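PDB 1ESF: enterotoxin type A from Staphylococcus aureus, which acts as a superantigen, binding MHC class II molecules with the help of zinc and engaging T-cell receptors, and causes staphylococcal food poisoning. Local coordinates for residues Val69-Lys74 and Arg214-Ile219; Val85-Ala90 and Ala105-Gly110. All blocks are in the same frame, centred on the assembly; numbering follows the deposited sequence.

Contact 1 (Val69-Lys74 and Arg214-Ile219); sequences VDFDSK and RDNKTI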
ATOM      1  N   VAL A  69      -4.947  11.842   8.315  1.00 21.24           N
ATOM      2  CA  VAL A  69      -4.494  11.431   6.977  1.00 21.60           C
ATOM      3  C   VAL A  69      -3.693  12.516   6.345  1.00 20.91           C
ATOM      4  O   VAL A  69      -4.134  13.648   6.216  1.00 19.76           O
ATOM      5  CB  VAL A  69      -5.611  11.082   6.016  1.00 22.60           C
ATOM      6  CG1 VAL A  69      -5.025  10.533   4.729  1.00 21.86           C
ATOM      7  CG2 VAL A  69      -6.525  10.080   6.650  1.00 24.00           C
ATOM      8  N   ASP A  70      -2.562  12.104   5.819  1.00 23.29           N
ATOM      9  CA  ASP A  70      -1.592  13.000   5.234  1.00 24.20           C
ATOM     10  C   ASP A  70      -1.481  12.793   3.740  1.00 24.31           C
ATOM     11  O   ASP A  70      -1.269  11.671   3.296  1.00 23.33           O
ATOM     12  CB  ASP A  70      -0.277  12.637   5.891  1.00 30.26           C
ATOM     13  CG  ASP A  70       0.711  13.739   5.906  1.00 34.26           C
ATOM     14  OD1 ASP A  70       1.312  14.017   4.865  1.00 39.72           O
ATOM     15  OD2 ASP A  70       0.941  14.272   6.999  1.00 39.32           O
ATOM     16  N   PHE A  71      -1.556  13.888   2.995  1.00 22.95           N
ATOM     17  CA  PHE A  71      -1.463  13.878   1.545  1.00 23.83           C
ATOM     18  C   PHE A  71      -0.256  14.699   1.124  1.00 24.48           C
ATOM     19  O   PHE A  71       0.350  15.348   1.927  1.00 23.46           O
ATOM     20  CB  PHE A  71      -2.702  14.519   0.907  1.00 26.16           C
ATOM     21  CG  PHE A  71      -3.988  13.867   1.282  1.00 26.85           C
ATOM     22  CD1 PHE A  71      -4.629  14.200   2.458  1.00 24.42           C
ATOM     23  CD2 PHE A  71      -4.530  12.880   0.465  1.00 25.86           C
ATOM     24  CE1 PHE A  71      -5.796  13.561   2.826  1.00 26.33           C
ATOM     25  CE2 PHE A  71      -5.682  12.237   0.811  1.00 24.79           C
ATOM     26  CZ  PHE A  71      -6.329  12.571   2.002  1.00 27.76           C
ATOM     27  N   ASP A  72       0.026  14.681  -0.168  1.00 25.83           N
ATOM     28  CA  ASP A  72       1.143  15.381  -0.777  1.00 29.95           C
ATOM     29  C   ASP A  72       0.921  16.880  -0.708  1.00 31.18           C
ATOM     30  O   ASP A  72       1.889  17.663  -0.783  1.00 34.08           O
ATOM     31  CB  ASP A  72       1.217  15.065  -2.285  1.00 30.24           C
ATOM     32  CG  ASP A  72       2.200  13.995  -2.639  1.00 32.37           C
ATOM     33  OD1 ASP A  72       2.860  13.411  -1.763  1.00 34.76           O
ATOM     34  OD2 ASP A  72       2.312  13.742  -3.851  1.00 38.80           O
ATOM     35  N   SER A  73      -0.344  17.286  -0.691  1.00 29.86           N
ATOM     36  CA  SER A  73      -0.640  18.686  -0.692  1.00 29.41           C
ATOM     37  C   SER A  73      -2.068  19.060  -0.405  1.00 31.05           C
ATOM     38  O   SER A  73      -2.973  18.228  -0.361  1.00 31.10           O
ATOM     39  CB  SER A  73      -0.215  19.283  -2.049  1.00 28.62           C
ATOM     40  OG  SER A  73      -1.030  18.867  -3.136  1.00 33.64           O
ATOM     41  N   LYS A  74      -2.259  20.363  -0.269  1.00 34.15           N
ATOM     42  CA  LYS A  74      -3.561  20.944  -0.025  1.00 37.13           C
ATOM     43  C   LYS A  74      -4.438  20.690  -1.248  1.00 36.12           C
ATOM     44  O   LYS A  74      -5.624  20.446  -1.100  1.00 37.27           O
ATOM     45  CB  LYS A  74      -3.402  22.442   0.206  1.00 42.89           C
ATOM     46  CG  LYS A  74      -4.649  23.153   0.687  1.00 50.23           C
ATOM     47  CD  LYS A  74      -4.328  24.608   0.923  1.00 55.40           C
ATOM     48  CE  LYS A  74      -5.484  25.314   1.564  1.00 60.64           C
ATOM     49  NZ  LYS A  74      -5.184  26.778   1.667  1.00 67.27           N
ATOM     50  N   ARG A 214       1.710   8.430   0.306  1.00 17.98           N
ATOM     51  CA  ARG A 214       1.269   9.798   0.524  1.00 19.78           C
ATOM     52  C   ARG A 214       0.621  10.435  -0.705  1.00 20.04           C
ATOM     53  O   ARG A 214      -0.219  11.310  -0.574  1.00 22.48           O
ATOM     54  CB  ARG A 214       2.451  10.665   0.953  1.00 20.16           C
ATOM     55  CG  ARG A 214       2.085  11.994   1.550  1.00 24.46           C
ATOM     56  CD  ARG A 214       3.366  12.594   1.991  1.00 26.13           C
ATOM     57  NE  ARG A 214       3.201  13.937   2.500  1.00 37.92           N
ATOM     58  CZ  ARG A 214       3.903  14.991   2.066  1.00 41.79           C
ATOM     59  NH1 ARG A 214       4.819  14.835   1.106  1.00 43.28           N
ATOM     60  NH2 ARG A 214       3.669  16.213   2.561  1.00 41.09           N
ATOM     61  N   ASP A 215       0.997  10.007  -1.898  1.00 19.64           N
ATOM     62  CA  ASP A 215       0.451  10.585  -3.115  1.00 19.89           C
ATOM     63  C   ASP A 215      -1.009  10.253  -3.453  1.00 20.88           C
ATOM     64  O   ASP A 215      -1.582  10.774  -4.418  1.00 21.76           O
ATOM     65  CB  ASP A 215       1.387  10.270  -4.288  1.00 18.82           C
ATOM     66  CG  ASP A 215       1.420   8.792  -4.675  1.00 19.24           C
ATOM     67  OD1 ASP A 215       0.764   7.946  -4.044  1.00 19.00           O
ATOM     68  OD2 ASP A 215       2.087   8.474  -5.671  1.00 19.45           O
ATOM     69  N   ASN A 216      -1.621   9.418  -2.627  1.00 18.75           N
ATOM     70  CA  ASN A 216      -3.002   8.943  -2.819  1.00 20.08           C
ATOM     71  C   ASN A 216      -3.288   8.432  -4.216  1.00 19.87           C
ATOM     72  O   ASN A 216      -4.428   8.572  -4.654  1.00 18.58           O
ATOM     73  CB  ASN A 216      -4.003  10.048  -2.491  1.00 20.59           C
ATOM     74  CG  ASN A 216      -5.301   9.500  -2.004  1.00 20.88           C
ATOM     75  OD1 ASN A 216      -5.325   8.743  -1.059  1.00 19.96           O
ATOM     76  ND2 ASN A 216      -6.386   9.872  -2.641  1.00 21.51           N
ATOM     77  N   LYS A 217      -2.295   7.798  -4.886  1.00 19.86           N
ATOM     78  CA  LYS A 217      -2.470   7.322  -6.267  1.00 20.62           C
ATOM     79  C   LYS A 217      -3.622   6.362  -6.350  1.00 22.50           C
ATOM     80  O   LYS A 217      -3.657   5.377  -5.597  1.00 22.30           O
ATOM     81  CB  LYS A 217      -1.246   6.632  -6.809  1.00 22.28           C
ATOM     82  CG  LYS A 217      -1.204   6.673  -8.328  1.00 26.89           C
ATOM     83  CD  LYS A 217       0.241   6.607  -8.774  1.00 38.64           C
ATOM     84  CE  LYS A 217       0.657   7.775  -9.681  1.00 43.37           C
ATOM     85  NZ  LYS A 217       0.763   9.104  -8.989  1.00 48.59           N
ATOM     86  N   THR A 218      -4.491   6.619  -7.325  1.00 22.35           N
ATOM     87  CA  THR A 218      -5.739   5.896  -7.552  1.00 22.30           C
ATOM     88  C   THR A 218      -5.756   5.460  -9.014  1.00 21.86           C
ATOM     89  O   THR A 218      -5.283   6.192  -9.905  1.00 22.73           O
ATOM     90  CB  THR A 218      -6.917   6.886  -7.239  1.00 23.50           C
ATOM     91  OG1 THR A 218      -6.923   7.183  -5.843  1.00 24.76           O
ATOM     92  CG2 THR A 218      -8.239   6.333  -7.586  1.00 28.19           C
ATOM     93  N   ILE A 219      -6.221   4.231  -9.241  1.00 20.79           N
ATOM     94  CA  ILE A 219      -6.304   3.633 -10.584  1.00 20.66           C
ATOM     95  C   ILE A 219      -7.654   2.965 -10.818  1.00 18.51           C
ATOM     96  O   ILE A 219      -8.408   2.668  -9.890  1.00 18.33           O
ATOM     97  CB  ILE A 219      -5.177   2.539 -10.846  1.00 19.55           C
ATOM     98  CG1 ILE A 219      -5.237   1.436  -9.777  1.00 21.56           C
ATOM     99  CG2 ILE A 219      -3.779   3.188 -10.859  1.00 18.62           C
ATOM    100  CD1 ILE A 219      -4.356   0.213 -10.056  1.00 27.70           C
TER
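Arg214 reaches across to Asp70 and Asp72, and its guanidinium meets the two carboxylates in quite different ways. Its CG stands anti to the backbone N (chi1 -165°) and the chain stays extended as far as NE, which carries the charged group along the backbone of Phe71. There NE donates to Asp70 OD1 at 3.0 Å in a nearly straight bond, the oxygen lying at the edge of the guanidinium and in its plane. Only NE is used; the two flat groups are turned 42° apart, and Asp70 OD2 makes a weak hydrogen bond to His50 instead. Asp72 sits differently: its CA lies 4.0 Å above the centre of one guanidinium face, and its OD1 is 3.8 Å from Arg214 NH1, well out of the plane, a long pairing of charges alone. Arginine suits this place because its long methylene chain can pack on backbone, with Arg214 CG 3.6 Å from Phe71 C, while its end serves both acids.

Segment 69-74 leaves a strand of the OB-fold domain and segment 214-219 belongs to the beta-grasp domain, so this network spans the interface between the two domains of the superantigen fold.

Further along, Asn216 is the buried residue of its segment that meets Phe71. Phe71 CE2 lies 3.9 Å from Asn216 CG, with the amide at the ring edge and the two planes 73° apart; the ring also packs on Ile76 and Val77 of helix 74-80. Asn216 ND2 donates to Val111 O of strand 104-113. Asp72 OD2 rests 3.6 Å from Asp215 CB, while Asp215 OD1 accepts from Lys217 N at 3.2 Å, closing an Asx turn that leads into strand 218-220.

Contact 2 (Val85-Ala90 and Ala105-Gly110); sequences VDLYGA and ACMYGG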
ATOM      1  N   VAL A  85     -16.252   9.835   1.737  1.00 25.06           N
ATOM      2  CA  VAL A  85     -15.052   9.088   1.328  1.00 23.37           C
ATOM      3  C   VAL A  85     -15.000   7.693   1.929  1.00 20.87           C
ATOM      4  O   VAL A  85     -15.649   7.471   2.944  1.00 19.92           O
ATOM      5  CB  VAL A  85     -13.733   9.879   1.840  1.00 23.66           C
ATOM      6  CG1 VAL A  85     -13.650  11.281   1.253  1.00 24.07           C
ATOM      7  CG2 VAL A  85     -13.715  10.019   3.383  1.00 22.47           C
ATOM      8  N   ASP A  86     -14.248   6.771   1.302  1.00 20.55           N
ATOM      9  CA  ASP A  86     -14.018   5.414   1.830  1.00 19.46           C
ATOM     10  C   ASP A  86     -12.543   5.399   2.220  1.00 18.35           C
ATOM     11  O   ASP A  86     -11.762   6.085   1.610  1.00 19.04           O
ATOM     12  CB  ASP A  86     -14.203   4.322   0.755  1.00 19.11           C
ATOM     13  CG  ASP A  86     -15.654   4.147   0.316  1.00 22.18           C
ATOM     14  OD1 ASP A  86     -16.511   4.364   1.151  1.00 25.21           O
ATOM     15  OD2 ASP A  86     -15.960   3.792  -0.839  1.00 19.10           O
ATOM     16  N   LEU A  87     -12.148   4.616   3.197  1.00 17.46           N
ATOM     17  CA  LEU A  87     -10.769   4.580   3.581  1.00 18.25           C
ATOM     18  C   LEU A  87     -10.187   3.185   3.642  1.00 19.74           C
ATOM     19  O   LEU A  87     -10.797   2.291   4.190  1.00 22.40           O
ATOM     20  CB  LEU A  87     -10.579   5.210   4.936  1.00 18.77           C
ATOM     21  CG  LEU A  87     -10.838   6.714   5.083  1.00 22.83           C
ATOM     22  CD1 LEU A  87     -12.290   7.008   5.469  1.00 24.53           C
ATOM     23  CD2 LEU A  87      -9.953   7.182   6.166  1.00 26.12           C
ATOM     24  N   TYR A  88      -8.986   3.011   3.090  1.00 20.04           N
ATOM     25  CA  TYR A  88      -8.289   1.743   3.133  1.00 17.90           C
ATOM     26  C   TYR A  88      -6.763   1.974   3.101  1.00 17.94           C
ATOM     27  O   TYR A  88      -6.188   2.228   2.037  1.00 19.57           O
ATOM     28  CB  TYR A  88      -8.720   0.870   1.960  1.00 18.81           C
ATOM     29  CG  TYR A  88      -8.309  -0.586   2.084  1.00 17.77           C
ATOM     30  CD1 TYR A  88      -6.955  -0.973   2.301  1.00 17.49           C
ATOM     31  CD2 TYR A  88      -9.260  -1.577   1.963  1.00 17.50           C
ATOM     32  CE1 TYR A  88      -6.599  -2.305   2.394  1.00 15.61           C
ATOM     33  CE2 TYR A  88      -8.906  -2.909   2.045  1.00 17.90           C
ATOM     34  CZ  TYR A  88      -7.586  -3.267   2.262  1.00 16.84           C
ATOM     35  OH  TYR A  88      -7.324  -4.612   2.338  1.00 20.67           O
ATOM     36  N   GLY A  89      -6.109   1.829   4.249  1.00 16.39           N
ATOM     37  CA  GLY A  89      -4.657   2.016   4.325  1.00 17.24           C
ATOM     38  C   GLY A  89      -4.090   1.532   5.648  1.00 19.27           C
ATOM     39  O   GLY A  89      -4.853   1.089   6.537  1.00 21.34           O
ATOM     40  N   ALA A  90      -2.771   1.633   5.811  1.00 18.62           N
ATOM     41  CA  ALA A  90      -2.118   1.190   7.031  1.00 19.87           C
ATOM     42  C   ALA A  90      -1.837   2.382   7.910  1.00 20.46           C
ATOM     43  O   ALA A  90      -1.451   3.443   7.438  1.00 19.90           O
ATOM     44  CB  ALA A  90      -0.849   0.473   6.715  1.00 20.55           C
ATOM     45  N   ALA A 105      -3.689   8.347  15.434  1.00 25.61           N
ATOM     46  CA  ALA A 105      -2.981   7.373  14.573  1.00 23.12           C
ATOM     47  C   ALA A 105      -2.878   8.138  13.253  1.00 24.05           C
ATOM     48  O   ALA A 105      -3.724   9.022  12.968  1.00 23.24           O
ATOM     49  CB  ALA A 105      -3.765   6.087  14.390  1.00 22.88           C
ATOM     50  N   CYS A 106      -1.810   7.856  12.497  1.00 23.27           N
ATOM     51  CA  CYS A 106      -1.492   8.529  11.237  1.00 21.59           C
ATOM     52  C   CYS A 106      -1.468   7.566  10.069  1.00 19.82           C
ATOM     53  O   CYS A 106      -1.042   6.426  10.215  1.00 21.13           O
ATOM     54  CB  CYS A 106      -0.122   9.251  11.372  1.00 24.77           C
ATOM     55  SG  CYS A 106      -0.022  10.806  12.340  1.00 24.69           S
ATOM     56  N   MET A 107      -1.887   8.049   8.914  1.00 18.28           N
ATOM     57  CA  MET A 107      -1.929   7.237   7.699  1.00 18.24           C
ATOM     58  C   MET A 107      -1.601   8.136   6.544  1.00 17.11           C
ATOM     59  O   MET A 107      -1.794   9.336   6.637  1.00 16.86           O
ATOM     60  CB  MET A 107      -3.348   6.696   7.500  1.00 21.78           C
ATOM     61  CG  MET A 107      -3.629   5.991   6.192  1.00 21.55           C
ATOM     62  SD  MET A 107      -5.128   5.108   6.402  1.00 27.96           S
ATOM     63  CE  MET A 107      -6.151   5.959   5.441  1.00 19.85           C
ATOM     64  N   TYR A 108      -1.048   7.555   5.484  1.00 16.99           N
ATOM     65  CA  TYR A 108      -0.729   8.260   4.259  1.00 17.74           C
ATOM     66  C   TYR A 108      -1.731   7.864   3.178  1.00 17.42           C
ATOM     67  O   TYR A 108      -1.874   6.685   2.870  1.00 19.26           O
ATOM     68  CB  TYR A 108       0.677   7.877   3.784  1.00 17.28           C
ATOM     69  CG  TYR A 108       1.745   8.413   4.677  1.00 17.75           C
ATOM     70  CD1 TYR A 108       1.971   9.764   4.731  1.00 20.52           C
ATOM     71  CD2 TYR A 108       2.542   7.590   5.433  1.00 15.66           C
ATOM     72  CE1 TYR A 108       2.944  10.282   5.507  1.00 19.44           C
ATOM     73  CE2 TYR A 108       3.541   8.113   6.209  1.00 14.67           C
ATOM     74  CZ  TYR A 108       3.725   9.456   6.223  1.00 17.52           C
ATOM     75  OH  TYR A 108       4.730  10.061   6.911  1.00 25.20           O
ATOM     76  N   GLY A 109      -2.423   8.848   2.617  1.00 17.62           N
ATOM     77  CA  GLY A 109      -3.386   8.602   1.559  1.00 14.71           C
ATOM     78  C   GLY A 109      -4.413   7.596   1.996  1.00 16.23           C
ATOM     79  O   GLY A 109      -4.828   7.595   3.161  1.00 17.45           O
ATOM     80  N   GLY A 110      -4.802   6.729   1.063  1.00 16.45           N
ATOM     81  CA  GLY A 110      -5.822   5.702   1.326  1.00 16.48           C
ATOM     82  C   GLY A 110      -7.307   6.136   1.272  1.00 17.14           C
ATOM     83  O   GLY A 110      -8.175   5.426   1.691  1.00 17.94           O
TER
HETATM   84  O   HOH W   1      -0.359   4.700   5.220  1.00 13.99           O
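Leu87 meets the end of segment 105-110 through both backbone and side chain. Its CA-H points at Gly110 O, 3.3 Å from CA, and its CD2 touches the methyl CE of Met107 at 4.1 Å, a purely apolar contact. Next along, Tyr88 N donates to that same Gly110 O at 2.9 Å, with the acceptor addressed in its carbonyl plane. The Tyr88 ring turns to the other side of the strand and packs on helix 152-167.

Gly89 follows, its bare CA 3.8 Å from Met107 SD; glycine suits because a CB would run into that sulfur. The extended Met107 chain (CG anti to the backbone N, chi1 172°) lays SD there, and the bend at chi3 then swings CE round to Leu87, a path suited to a flexible, unbranched side chain. The axes of strand segments 85-90 and 105-108, part of this OB-fold hairpin, lie 103° apart. At Ala90 a water lies between them; it accepts from Tyr108 N at 2.9 Å and can donate to Ala90 O at 2.8 Å, though other acceptors compete.

Gly110, with positive phi, lies where a CB would crowd Tyr88 O and Met107 CE. The Tyr88 carbonyl is buried without a polar partner, so close packing probably has some polar cost. Asp86 pairs further on with Thr112, but between these two segments one direct hydrogen bond is joined by a water and the Leu87-Met107 contact.

In the fold
Contact 2 is wholly buried, within the OB-fold domain, whereas contact 1 is partly buried and joins that domain to the beta-grasp domain. Their chemistry follows: a salt-bridge network and a ring-amide contact make the interdomain contact, while backbone, glycine and apolar atoms fill the interior one. Both reach the same sheet, in which strands 66-70 and 104-113 are parallel neighbours. Asp70 N probably bonds to Met107 O, and Asp70 O to Gly109 N, so the acid that pairs with arginine in contact 1 is held by the backbone of contact 2. Asn216 OD1 also packs against Gly109 and Gly110, bringing the beta-grasp segment up to the hairpin. The two centres are about 10 Å apart.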